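Local coordinates for protein particle-associated lyase (Acinetobacter bacteriophage AP22, PDB 4Y9V) that binds the capsular saccharide of Acinetobacter baumannii and probably degrades it by a lyase reaction, as the trimeric tailspike of a bacteriophage, at residues 276-282 and 297-303; 331-337 and 350-356; 557-563 and 613-619. One frame throughout, in Å; residues are numbered along the deposited sequence.

Overall arrangement
Interactions 1 and 2 come first along the chain and lie within the pectin lyase-like range, where successive parallel strands and turns stack into a beta-solenoid. Their centres are 10 Å apart, and they touch directly: H300 ND1 of 297-303 bonds S332 O, and A301 N reaches G333 O. Residues 276-282, 297-303, 331-337 and 350-356 follow one another along the chain and stack on neighbouring coils, and both contacts reach the same bound sugar. Interaction 3 follows about 50 Å from interaction 2 and 60 Å from interaction 1, centre to centre, in the Ig-like range near the C-terminus, where antiparallel strands meet other subunits. The saccharide site and C-terminal subunit interface thus lie far apart.

Interaction 1 of 3, residues 276-282 and 297-303; sequences LNYGIQI and STRHAVA. With 49S (2-acetamido-2-deoxy-beta-D-mannopyranuronic acid), chain B; SO4 (sulfate ion), chain K.
The phenol ring of Y278 is sandwiched between backbone and methyl: A303 CB sits over the centre of one face, 3.4 Å from the ring centroid, while L276 CA lies against the opposite face, displaced toward the rim. The edge of the same ring meets O4 of a sulfate. The H300 ring runs alongside Y278, its plane turned only 26° from that of the phenol, yet the two are offset and share little of their faces. H300 NE2 donates to sulfate O2 at 2.7 Å, almost perfectly straight and in the plane of the imidazole. R299, bent at chi3 (64°), turns its guanidinium back so that NH1 reaches L276 O, 2.9 Å away, on a lone pair, and also sulfate O4; NH2 holds O3. The anion, probably picked up during crystallisation, is thus gripped by R299, H300 and the Y278 hydroxyl, with R166 adding a further bond. This is the parallel coil-on-coil stacking of a beta-solenoid: I280 pairs with V302 and Q281 with A303, and A303 N donates to I280 O while I282 N donates to A303 O. Before the strands, S297 OG bonds N277 O at 2.6 Å from well above the carbonyl plane. On the saccharide side, Q281 stretches out, CG anti to the backbone N (chi1 -170°), and its NE2 bonds 49S O3 at 3.1 Å, with OE1 held by R253; the Y278 hydroxyl accepts from 49S O1 while donating to sulfate O4.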
loop_
_atom_site.group_PDB
_atom_site.type_symbol
_atom_site.label_atom_id
_atom_site.label_comp_id
_atom_site.label_asym_id
_atom_site.label_seq_id
_atom_site.Cartn_x
_atom_site.Cartn_y
_atom_site.Cartn_z
ATOM N N LEU A 276 25.453 17.924 6.821
ATOM C CA LEU A 276 24.094 17.508 7.122
ATOM C C LEU A 276 23.146 18.263 6.175
ATOM O O LEU A 276 23.005 17.907 5.021
ATOM C CB LEU A 276 23.746 17.616 8.608
ATOM C CG LEU A 276 24.351 16.530 9.550
ATOM C CD1 LEU A 276 25.835 16.717 9.772
ATOM C CD2 LEU A 276 23.591 16.506 10.876
ATOM N N ASN A 277 22.472 19.303 6.720
ATOM C CA ASN A 277 21.411 20.063 6.064
ATOM C C ASN A 277 20.157 19.202 5.872
ATOM O O ASN A 277 19.780 18.835 4.771
ATOM C CB ASN A 277 21.768 20.647 4.693
ATOM C CG ASN A 277 23.019 21.481 4.660
ATOM O OD1 ASN A 277 24.037 21.004 4.166
ATOM N ND2 ASN A 277 22.943 22.716 5.124
ATOM N N TYR A 278 19.517 18.884 7.006
ATOM C CA TYR A 278 18.386 17.970 7.015
ATOM C C TYR A 278 17.144 18.712 7.506
ATOM O O TYR A 278 17.205 19.481 8.462
ATOM C CB TYR A 278 18.664 16.781 7.926
ATOM C CG TYR A 278 19.920 16.009 7.586
ATOM C CD1 TYR A 278 20.436 15.919 6.306
ATOM C CD2 TYR A 278 20.591 15.306 8.580
ATOM C CE1 TYR A 278 21.572 15.151 6.027
ATOM C CE2 TYR A 278 21.695 14.508 8.298
ATOM C CZ TYR A 278 22.182 14.426 7.021
ATOM O OH TYR A 278 23.279 13.631 6.821
ATOM N N GLY A 279 15.996 18.486 6.864
ATOM C CA GLY A 279 14.759 19.072 7.405
ATOM C C GLY A 279 14.391 18.422 8.736
ATOM O O GLY A 279 14.372 19.075 9.779
ATOM N N ILE A 280 14.118 17.129 8.659
ATOM C CA ILE A 280 14.010 16.253 9.802
ATOM C C ILE A 280 15.142 15.234 9.720
ATOM O O ILE A 280 15.348 14.637 8.669
ATOM C CB ILE A 280 12.657 15.485 9.825
ATOM C CG1 ILE A 280 11.497 16.458 9.855
ATOM C CG2 ILE A 280 12.612 14.533 11.028
ATOM C CD1 ILE A 280 10.140 15.833 9.701
ATOM N N GLN A 281 15.847 15.037 10.838
ATOM C CA GLN A 281 16.761 13.915 10.970
ATOM C C GLN A 281 16.159 12.910 11.939
ATOM O O GLN A 281 15.897 13.239 13.102
ATOM C CB GLN A 281 18.161 14.331 11.425
ATOM C CG GLN A 281 19.149 13.153 11.320
ATOM C CD GLN A 281 20.567 13.509 11.713
ATOM O OE1 GLN A 281 20.781 14.488 12.412
ATOM N NE2 GLN A 281 21.529 12.696 11.272
ATOM N N ILE A 282 15.960 11.699 11.447
ATOM C CA ILE A 282 15.579 10.553 12.296
ATOM C C ILE A 282 16.901 9.861 12.590
ATOM O O ILE A 282 17.508 9.291 11.697
ATOM C CB ILE A 282 14.545 9.686 11.547
ATOM C CG1 ILE A 282 13.272 10.466 11.266
ATOM C CG2 ILE A 282 14.274 8.430 12.370
ATOM C CD1 ILE A 282 12.320 9.782 10.302
ATOM N N SER A 297 14.658 21.036 2.064
ATOM C CA SER A 297 15.948 21.284 2.689
ATOM C C SER A 297 17.003 21.595 1.653
ATOM O O SER A 297 16.913 21.181 0.494
ATOM C CB SER A 297 16.335 20.012 3.464
ATOM O OG SER A 297 17.602 20.170 4.070
ATOM N N THR A 298 18.112 22.221 2.091
ATOM C CA THR A 298 19.282 22.323 1.239
ATOM C C THR A 298 19.743 20.941 0.763
ATOM O O THR A 298 20.117 20.790 -0.396
ATOM C CB THR A 298 20.431 23.043 1.972
ATOM O OG1 THR A 298 19.948 24.353 2.289
ATOM C CG2 THR A 298 21.691 23.115 1.143
ATOM N N ARG A 299 19.775 19.975 1.691
ATOM C CA ARG A 299 20.111 18.588 1.375
ATOM C C ARG A 299 18.882 17.725 1.711
ATOM O O ARG A 299 17.778 18.082 1.341
ATOM C CB ARG A 299 21.456 18.147 1.966
ATOM C CG ARG A 299 22.602 19.029 1.506
ATOM C CD ARG A 299 23.974 18.536 1.920
ATOM N NE ARG A 299 24.288 17.259 1.303
ATOM C CZ ARG A 299 24.354 16.088 1.882
ATOM N NH1 ARG A 299 24.149 15.917 3.175
ATOM N NH2 ARG A 299 24.631 15.003 1.136
ATOM N N HIS A 300 19.062 16.572 2.340
ATOM C CA HIS A 300 17.929 15.664 2.512
ATOM C C HIS A 300 16.805 16.360 3.302
ATOM O O HIS A 300 17.031 16.990 4.332
ATOM C CB HIS A 300 18.337 14.392 3.226
ATOM C CG HIS A 300 19.481 13.672 2.610
ATOM N ND1 HIS A 300 19.528 13.267 1.311
ATOM C CD2 HIS A 300 20.630 13.200 3.168
ATOM C CE1 HIS A 300 20.649 12.612 1.048
ATOM N NE2 HIS A 300 21.343 12.567 2.158
ATOM N N ALA A 301 15.579 16.172 2.814
ATOM C CA ALA A 301 14.401 16.689 3.498
ATOM C C ALA A 301 14.061 15.872 4.742
ATOM O O ALA A 301 13.830 16.430 5.799
ATOM C CB ALA A 301 13.253 16.780 2.520
ATOM N N VAL A 302 14.035 14.535 4.559
ATOM C CA VAL A 302 14.035 13.583 5.671
ATOM C C VAL A 302 15.318 12.785 5.509
ATOM O O VAL A 302 15.516 12.108 4.495
ATOM C CB VAL A 302 12.803 12.680 5.710
ATOM C CG1 VAL A 302 12.981 11.598 6.766
ATOM C CG2 VAL A 302 11.547 13.508 5.976
ATOM N N ALA A 303 16.198 12.893 6.518
ATOM C CA ALA A 303 17.411 12.098 6.605
ATOM C C ALA A 303 17.172 11.030 7.653
ATOM O O ALA A 303 16.735 11.342 8.757
ATOM C CB ALA A 303 18.590 12.950 7.024
HETATM C C8 49S B . 24.348 8.462 9.597
HETATM C C7 49S B . 24.088 9.950 9.494
HETATM O O7 49S B . 22.923 10.402 9.503
HETATM N N2 49S B . 25.172 10.736 9.395
HETATM C C2 49S B . 25.102 12.173 9.222
HETATM C C3 49S B . 25.477 12.934 10.496
HETATM O O3 49S B . 24.610 12.582 11.575
HETATM C C1 49S B . 26.045 12.594 8.111
HETATM O O1 49S B . 25.803 11.905 6.919
HETATM O O5 49S B . 27.385 12.262 8.479
HETATM C C5 49S B . 27.819 13.053 9.599
HETATM C C6 49S B . 29.279 12.742 9.857
HETATM O O6A 49S B . 29.653 11.543 9.827
HETATM O O6B 49S B . 30.026 13.720 10.110
HETATM C C4 49S B . 26.956 12.754 10.826
HETATM O O4 49S B . 27.436 13.705 11.783
HETATM S S SO4 K . 24.666 12.126 3.428
HETATM O O1 SO4 K . 25.348 11.119 4.225
HETATM O O2 SO4 K . 23.832 11.462 2.410
HETATM O O3 SO4 K . 25.713 12.931 2.778
HETATM O O4 SO4 K . 23.787 13.033 4.206
#

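Interaction 2 of 3, residues 331-337 and 350-356; sequences TSGADMH and TNYATFG. With 49S (2-acetamido-2-deoxy-beta-D-mannopyranuronic acid), chain B.
T354 OG1 donates to D335 OD1 at 2.7 Å, meeting the oxygen from above the carboxylate plane. The other oxygen, OD2, accepts H337 ND1 on its syn side, 2.7 Å away and close to the plane of the imidazole, and also the backbone N of I304, so both carboxylate oxygens are engaged. At the far end of the contact T350 OG1 plays two roles: it accepts from A334 N at 2.9 Å and donates to Y352 O. G333 N bonds N351 O, and S332 OG, held between its backbone N and carbonyl carbon (chi1 60°), reaches A334 O at 2.8 Å. A water joins T331 O to N351 ND2, whose amide also bonds S327 through ND2 and H326 through OD1; S332 N, by contrast, is buried without a partner. M336 lays its CB against G356, 3.6 Å from G356 N. Beyond the protein, H337 NE2 shares a hydrogen bond with 49S O1 at 2.9 Å, and the sugar's acetamido O7 lies over one ring face toward the rim. D335 is thus a second-shell residue behind H337, its bond to ND1 consistent with restraining the rotation of the ring, and T354 buttresses it from a further layer.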
loop_
_atom_site.group_PDB
_atom_site.type_symbol
_atom_site.label_atom_id
_atom_site.label_comp_id
_atom_site.label_asym_id
_atom_site.label_seq_id
_atom_site.Cartn_x
_atom_site.Cartn_y
_atom_site.Cartn_z
ATOM N N THR A 331 21.276 16.252 -4.268
ATOM C CA THR A 331 21.134 15.016 -3.507
ATOM C C THR A 331 19.653 14.596 -3.521
ATOM O O THR A 331 18.911 15.000 -4.395
ATOM C CB THR A 331 21.778 15.158 -2.136
ATOM O OG1 THR A 331 21.794 13.879 -1.484
ATOM C CG2 THR A 331 21.092 16.141 -1.225
ATOM N N SER A 332 19.276 13.747 -2.566
ATOM C CA SER A 332 17.911 13.225 -2.520
ATOM C C SER A 332 17.065 13.914 -1.474
ATOM O O SER A 332 17.490 14.220 -0.360
ATOM C CB SER A 332 17.923 11.725 -2.252
ATOM O OG SER A 332 18.563 11.447 -1.000
ATOM N N GLY A 333 15.786 14.097 -1.818
ATOM C CA GLY A 333 14.816 14.557 -0.843
ATOM C C GLY A 333 14.571 13.549 0.266
ATOM O O GLY A 333 14.634 13.860 1.452
ATOM N N ALA A 334 14.258 12.324 -0.156
ATOM C CA ALA A 334 14.108 11.161 0.728
ATOM C C ALA A 334 15.456 10.459 0.857
ATOM O O ALA A 334 16.160 10.233 -0.127
ATOM C CB ALA A 334 13.093 10.186 0.142
ATOM N N ASP A 335 15.797 10.085 2.089
ATOM C CA ASP A 335 17.057 9.435 2.346
ATOM C C ASP A 335 16.930 8.250 3.274
ATOM O O ASP A 335 16.102 8.206 4.201
ATOM C CB ASP A 335 18.052 10.453 2.961
ATOM C CG ASP A 335 19.276 9.806 3.625
ATOM O OD1 ASP A 335 20.216 9.471 2.868
ATOM O OD2 ASP A 335 19.229 9.652 4.880
ATOM N N MET A 336 17.855 7.305 3.070
ATOM C CA MET A 336 18.188 6.263 4.030
ATOM C C MET A 336 19.707 6.102 4.012
ATOM O O MET A 336 20.270 5.735 2.974
ATOM C CB MET A 336 17.543 4.905 3.696
ATOM C CG MET A 336 16.050 4.959 3.467
ATOM S SD MET A 336 15.464 3.291 3.090
ATOM C CE MET A 336 13.844 3.642 2.415
ATOM N N HIS A 337 20.365 6.353 5.144
ATOM C CA HIS A 337 21.782 6.097 5.297
ATOM C C HIS A 337 22.063 4.594 5.449
ATOM O O HIS A 337 21.160 3.770 5.647
ATOM C CB HIS A 337 22.341 6.852 6.520
ATOM C CG HIS A 337 22.561 8.304 6.320
ATOM N ND1 HIS A 337 21.631 9.253 6.015
ATOM C CD2 HIS A 337 23.723 8.980 6.446
ATOM C CE1 HIS A 337 22.208 10.444 5.954
ATOM N NE2 HIS A 337 23.471 10.299 6.236
ATOM N N THR A 350 9.880 12.421 -4.339
ATOM C CA THR A 350 11.240 12.858 -4.020
ATOM C C THR A 350 11.972 13.127 -5.314
ATOM O O THR A 350 11.743 12.484 -6.338
ATOM C CB THR A 350 11.975 11.795 -3.176
ATOM O OG1 THR A 350 13.312 12.246 -2.913
ATOM C CG2 THR A 350 11.965 10.418 -3.769
ATOM N N ASN A 351 12.921 14.069 -5.254
ATOM C CA ASN A 351 14.000 14.129 -6.253
ATOM C C ASN A 351 15.135 13.247 -5.731
ATOM O O ASN A 351 15.680 13.519 -4.655
ATOM C CB ASN A 351 14.482 15.545 -6.532
ATOM C CG ASN A 351 14.993 16.311 -5.327
ATOM O OD1 ASN A 351 14.235 16.550 -4.380
ATOM N ND2 ASN A 351 16.236 16.709 -5.355
ATOM N N TYR A 352 15.430 12.188 -6.489
ATOM C CA TYR A 352 16.479 11.221 -6.174
ATOM C C TYR A 352 16.107 10.428 -4.914
ATOM O O TYR A 352 15.126 10.684 -4.236
ATOM C CB TYR A 352 17.858 11.884 -6.103
ATOM C CG TYR A 352 19.087 11.044 -6.320
ATOM C CD1 TYR A 352 19.227 10.246 -7.454
ATOM C CD2 TYR A 352 20.173 11.108 -5.458
ATOM C CE1 TYR A 352 20.391 9.520 -7.714
ATOM C CE2 TYR A 352 21.345 10.439 -5.724
ATOM C CZ TYR A 352 21.463 9.657 -6.844
ATOM O OH TYR A 352 22.669 9.035 -7.089
ATOM N N ALA A 353 16.926 9.426 -4.599
ATOM C CA ALA A 353 16.612 8.539 -3.473
ATOM C C ALA A 353 17.871 7.781 -3.091
ATOM O O ALA A 353 18.555 7.259 -3.975
ATOM C CB ALA A 353 15.516 7.551 -3.861
ATOM N N THR A 354 18.138 7.667 -1.797
ATOM C CA THR A 354 19.185 6.813 -1.272
ATOM C C THR A 354 18.553 5.626 -0.538
ATOM O O THR A 354 17.479 5.739 0.064
ATOM C CB THR A 354 20.145 7.593 -0.357
ATOM O OG1 THR A 354 19.355 8.164 0.662
ATOM C CG2 THR A 354 20.948 8.639 -1.113
ATOM N N PHE A 355 19.211 4.468 -0.612
ATOM C CA PHE A 355 18.509 3.198 -0.303
ATOM C C PHE A 355 18.964 2.467 0.945
ATOM O O PHE A 355 18.458 1.386 1.225
ATOM C CB PHE A 355 18.555 2.258 -1.516
ATOM C CG PHE A 355 17.266 1.597 -1.892
ATOM C CD1 PHE A 355 17.118 1.114 -3.194
ATOM C CD2 PHE A 355 16.210 1.392 -1.000
ATOM C CE1 PHE A 355 15.958 0.452 -3.586
ATOM C CE2 PHE A 355 15.062 0.755 -1.394
ATOM C CZ PHE A 355 14.924 0.269 -2.680
ATOM N N GLY A 356 19.905 3.038 1.703
ATOM C CA GLY A 356 20.256 2.471 2.980
ATOM C C GLY A 356 20.947 1.120 2.902
ATOM O O GLY A 356 21.562 0.732 1.925
HETATM C C8 49S B . 24.348 8.462 9.597
HETATM C C7 49S B . 24.088 9.950 9.494
HETATM O O7 49S B . 22.923 10.402 9.503
HETATM N N2 49S B . 25.172 10.736 9.395
HETATM C C2 49S B . 25.102 12.173 9.222
HETATM C C3 49S B . 25.477 12.934 10.496
HETATM O O3 49S B . 24.610 12.582 11.575
HETATM C C1 49S B . 26.045 12.594 8.111
HETATM O O1 49S B . 25.803 11.905 6.919
HETATM O O5 49S B . 27.385 12.262 8.479
HETATM C C5 49S B . 27.819 13.053 9.599
HETATM C C6 49S B . 29.279 12.742 9.857
HETATM O O6A 49S B . 29.653 11.543 9.827
HETATM O O6B 49S B . 30.026 13.720 10.110
HETATM C C4 49S B . 26.956 12.754 10.826
HETATM O O4 49S B . 27.436 13.705 11.783
HETATM O O HOH W 1 18.294 15.642 -7.103
#

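Interaction 3 of 3, residues 557-563 and 613-619; sequences IVSVGNL and TFNLYWE
Three pairs of backbone hydrogen bonds hold strand 557-561 to strand 613-619. I557 and E619 exchange N-H and carbonyl, as do S559 with Y617 and G561 with N615. Of these, Y617 N to S559 O is the shortest at 2.8 Å. In the intervening non-hydrogen-bonded pairs, V558 with W618 and V560 with L616, CA-H groups point at carbonyls, as where W618 CA comes 3.1 Å from I557 O. Past the end of strand 557-561, N615 ND2 makes weak bonds to N562 O and to the Y617 hydroxyl, and a water ties that hydroxyl to N562 O as well. A second water bridges N562 OD1 to T613 O.

The two strands form an antiparallel ladder, their axes at 158° to each other, in the Ig-like region. Strand 518-531 pairs with the other edge of 613-619. The ladder is part of the trimer interface: N562 ND2 bonds S591 O of the second subunit and, in the conformer described, S559 OG bonds V558 N of that subunit while I557 packs on I557 of both neighbours.

On the face of V558, V560 and L616, with CG2 anti to the backbone N, V560 turns that methyl toward the F614 ring, 3.6 Å from F614 CD1; L616 CD2 meets V560 CB at 4.0 Å, and V560, F614 and L616 all touch I602 of strand 597-604. On the other face, G561 leaves room for the Y617 ring, whose edge is directed at G561 N, with CE2 4.1 Å from it. At the L563 end of the ladder this leucine crosses N615 at about a right angle, its CD2 3.6 Å from N615 OD1, while CD1 reaches across to T613 CG2.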
loop_
_atom_site.group_PDB
_atom_site.type_symbol
_atom_site.label_atom_id
_atom_site.label_comp_id
_atom_site.label_asym_id
_atom_site.label_seq_id
_atom_site.Cartn_x
_atom_site.Cartn_y
_atom_site.Cartn_z
ATOM N N ILE A 557 11.730 -22.766 -29.650
ATOM C CA ILE A 557 10.743 -23.703 -30.160
ATOM C C ILE A 557 10.255 -23.213 -31.526
ATOM O O ILE A 557 9.887 -22.037 -31.575
ATOM C CB ILE A 557 9.561 -23.821 -29.190
ATOM C CG1 ILE A 557 9.971 -24.279 -27.813
ATOM C CG2 ILE A 557 8.514 -24.757 -29.789
ATOM C CD1 ILE A 557 10.634 -25.596 -27.741
ATOM N N VAL A 558 10.272 -24.048 -32.563
ATOM C CA VAL A 558 9.727 -23.717 -33.890
ATOM C C VAL A 558 8.634 -24.740 -34.237
ATOM O O VAL A 558 8.836 -25.939 -34.054
ATOM C CB VAL A 558 10.822 -23.705 -34.960
ATOM C CG1 VAL A 558 10.194 -23.524 -36.349
ATOM C CG2 VAL A 558 11.824 -22.634 -34.603
ATOM N N SER A 559 7.504 -24.266 -34.767
ATOM C CA SER A 559 6.406 -25.075 -35.247
ATOM C C SER A 559 5.929 -24.586 -36.614
ATOM O O SER A 559 6.211 -23.442 -36.984
ATOM C CB SER A 559 5.257 -25.002 -34.241
ATOM O OG SER A 559 4.200 -25.934 -34.427
ATOM N N VAL A 560 5.229 -25.424 -37.349
ATOM C CA VAL A 560 4.714 -25.107 -38.687
ATOM C C VAL A 560 3.199 -25.243 -38.673
ATOM O O VAL A 560 2.635 -26.144 -38.029
ATOM C CB VAL A 560 5.410 -26.014 -39.724
ATOM C CG1 VAL A 560 5.166 -27.480 -39.544
ATOM C CG2 VAL A 560 5.069 -25.587 -41.141
ATOM N N GLY A 561 2.509 -24.371 -39.401
ATOM C CA GLY A 561 1.075 -24.445 -39.424
ATOM C C GLY A 561 0.447 -23.673 -40.548
ATOM O O GLY A 561 1.076 -22.907 -41.287
ATOM N N ASN A 562 -0.865 -23.871 -40.663
ATOM C CA ASN A 562 -1.672 -23.284 -41.717
ATOM C C ASN A 562 -1.910 -21.798 -41.478
ATOM O O ASN A 562 -1.796 -21.278 -40.359
ATOM C CB ASN A 562 -2.979 -24.061 -41.756
ATOM C CG ASN A 562 -3.767 -23.933 -43.037
ATOM O OD1 ASN A 562 -3.345 -23.322 -44.021
ATOM N ND2 ASN A 562 -4.904 -24.608 -43.015
ATOM N N LEU A 563 -2.259 -21.112 -42.565
ATOM C CA LEU A 563 -2.674 -19.730 -42.546
ATOM C C LEU A 563 -4.101 -19.563 -42.010
ATOM O O LEU A 563 -4.978 -20.395 -42.317
ATOM C CB LEU A 563 -2.696 -19.159 -43.985
ATOM C CG LEU A 563 -1.375 -19.202 -44.746
ATOM C CD1 LEU A 563 -1.625 -18.732 -46.164
ATOM C CD2 LEU A 563 -0.286 -18.403 -44.059
ATOM N N THR A 613 2.486 -21.612 -49.528
ATOM C CA THR A 613 2.619 -20.545 -48.537
ATOM C C THR A 613 2.003 -21.005 -47.227
ATOM O O THR A 613 0.858 -21.523 -47.202
ATOM C CB THR A 613 1.941 -19.248 -49.045
ATOM O OG1 THR A 613 2.557 -18.849 -50.268
ATOM C CG2 THR A 613 2.031 -18.138 -48.029
ATOM N N PHE A 614 2.739 -20.835 -46.123
ATOM C CA PHE A 614 2.297 -21.330 -44.817
ATOM C C PHE A 614 3.052 -20.578 -43.740
ATOM O O PHE A 614 3.950 -19.787 -44.031
ATOM C CB PHE A 614 2.437 -22.857 -44.739
ATOM C CG PHE A 614 3.877 -23.323 -45.008
ATOM C CD1 PHE A 614 4.771 -23.429 -43.973
ATOM C CD2 PHE A 614 4.266 -23.635 -46.290
ATOM C CE1 PHE A 614 6.080 -23.829 -44.235
ATOM C CE2 PHE A 614 5.562 -24.038 -46.551
ATOM C CZ PHE A 614 6.468 -24.136 -45.515
ATOM N N ASN A 615 2.696 -20.837 -42.492
ATOM C CA ASN A 615 3.329 -20.157 -41.358
ATOM C C ASN A 615 4.378 -21.007 -40.662
ATOM O O ASN A 615 4.206 -22.216 -40.457
ATOM C CB ASN A 615 2.264 -19.791 -40.332
ATOM C CG ASN A 615 1.443 -18.587 -40.740
ATOM O OD1 ASN A 615 1.953 -17.659 -41.361
ATOM N ND2 ASN A 615 0.167 -18.623 -40.344
ATOM N N LEU A 616 5.420 -20.316 -40.216
ATOM C CA LEU A 616 6.335 -20.801 -39.205
ATOM C C LEU A 616 6.129 -19.944 -37.948
ATOM O O LEU A 616 5.973 -18.744 -38.023
ATOM C CB LEU A 616 7.795 -20.766 -39.659
ATOM C CG LEU A 616 8.118 -21.774 -40.735
ATOM C CD1 LEU A 616 9.457 -21.531 -41.360
ATOM C CD2 LEU A 616 8.168 -23.184 -40.076
ATOM N N TYR A 617 6.155 -20.612 -36.807
ATOM C CA TYR A 617 5.987 -19.990 -35.507
ATOM C C TYR A 617 7.225 -20.252 -34.682
ATOM O O TYR A 617 7.880 -21.294 -34.819
ATOM C CB TYR A 617 4.770 -20.551 -34.790
ATOM C CG TYR A 617 3.490 -20.363 -35.537
ATOM C CD1 TYR A 617 2.787 -19.175 -35.428
ATOM C CD2 TYR A 617 2.953 -21.364 -36.352
ATOM C CE1 TYR A 617 1.588 -18.974 -36.102
ATOM C CE2 TYR A 617 1.750 -21.180 -37.010
ATOM C CZ TYR A 617 1.046 -19.997 -36.874
ATOM O OH TYR A 617 -0.145 -19.877 -37.523
ATOM N N TRP A 618 7.525 -19.341 -33.752
ATOM C CA TRP A 618 8.678 -19.488 -32.905
ATOM C C TRP A 618 8.385 -18.900 -31.525
ATOM O O TRP A 618 7.576 -17.982 -31.378
ATOM C CB TRP A 618 9.944 -18.825 -33.537
ATOM C CG TRP A 618 9.745 -17.348 -33.757
ATOM C CD1 TRP A 618 9.170 -16.728 -34.831
ATOM C CD2 TRP A 618 10.035 -16.319 -32.816
ATOM N NE1 TRP A 618 9.093 -15.383 -34.643
ATOM C CE2 TRP A 618 9.635 -15.101 -33.392
ATOM C CE3 TRP A 618 10.621 -16.274 -31.528
ATOM C CZ2 TRP A 618 9.780 -13.869 -32.736
ATOM C CZ3 TRP A 618 10.745 -15.066 -30.891
ATOM C CH2 TRP A 618 10.349 -13.872 -31.488
ATOM N N GLU A 619 9.125 -19.429 -30.553
ATOM C CA GLU A 619 9.131 -18.911 -29.197
ATOM C C GLU A 619 10.542 -19.007 -28.643
ATOM O O GLU A 619 11.200 -20.035 -28.834
ATOM C CB GLU A 619 8.164 -19.713 -28.308
ATOM C CG GLU A 619 8.015 -19.117 -26.921
ATOM C CD GLU A 619 6.951 -19.775 -26.121
ATOM O OE1 GLU A 619 7.356 -20.153 -24.968
ATOM O OE2 GLU A 619 5.814 -19.947 -26.580
HETATM O O HOH W 2 -1.405 -22.374 -37.795
HETATM O O HOH W 3 -0.946 -22.749 -45.236
#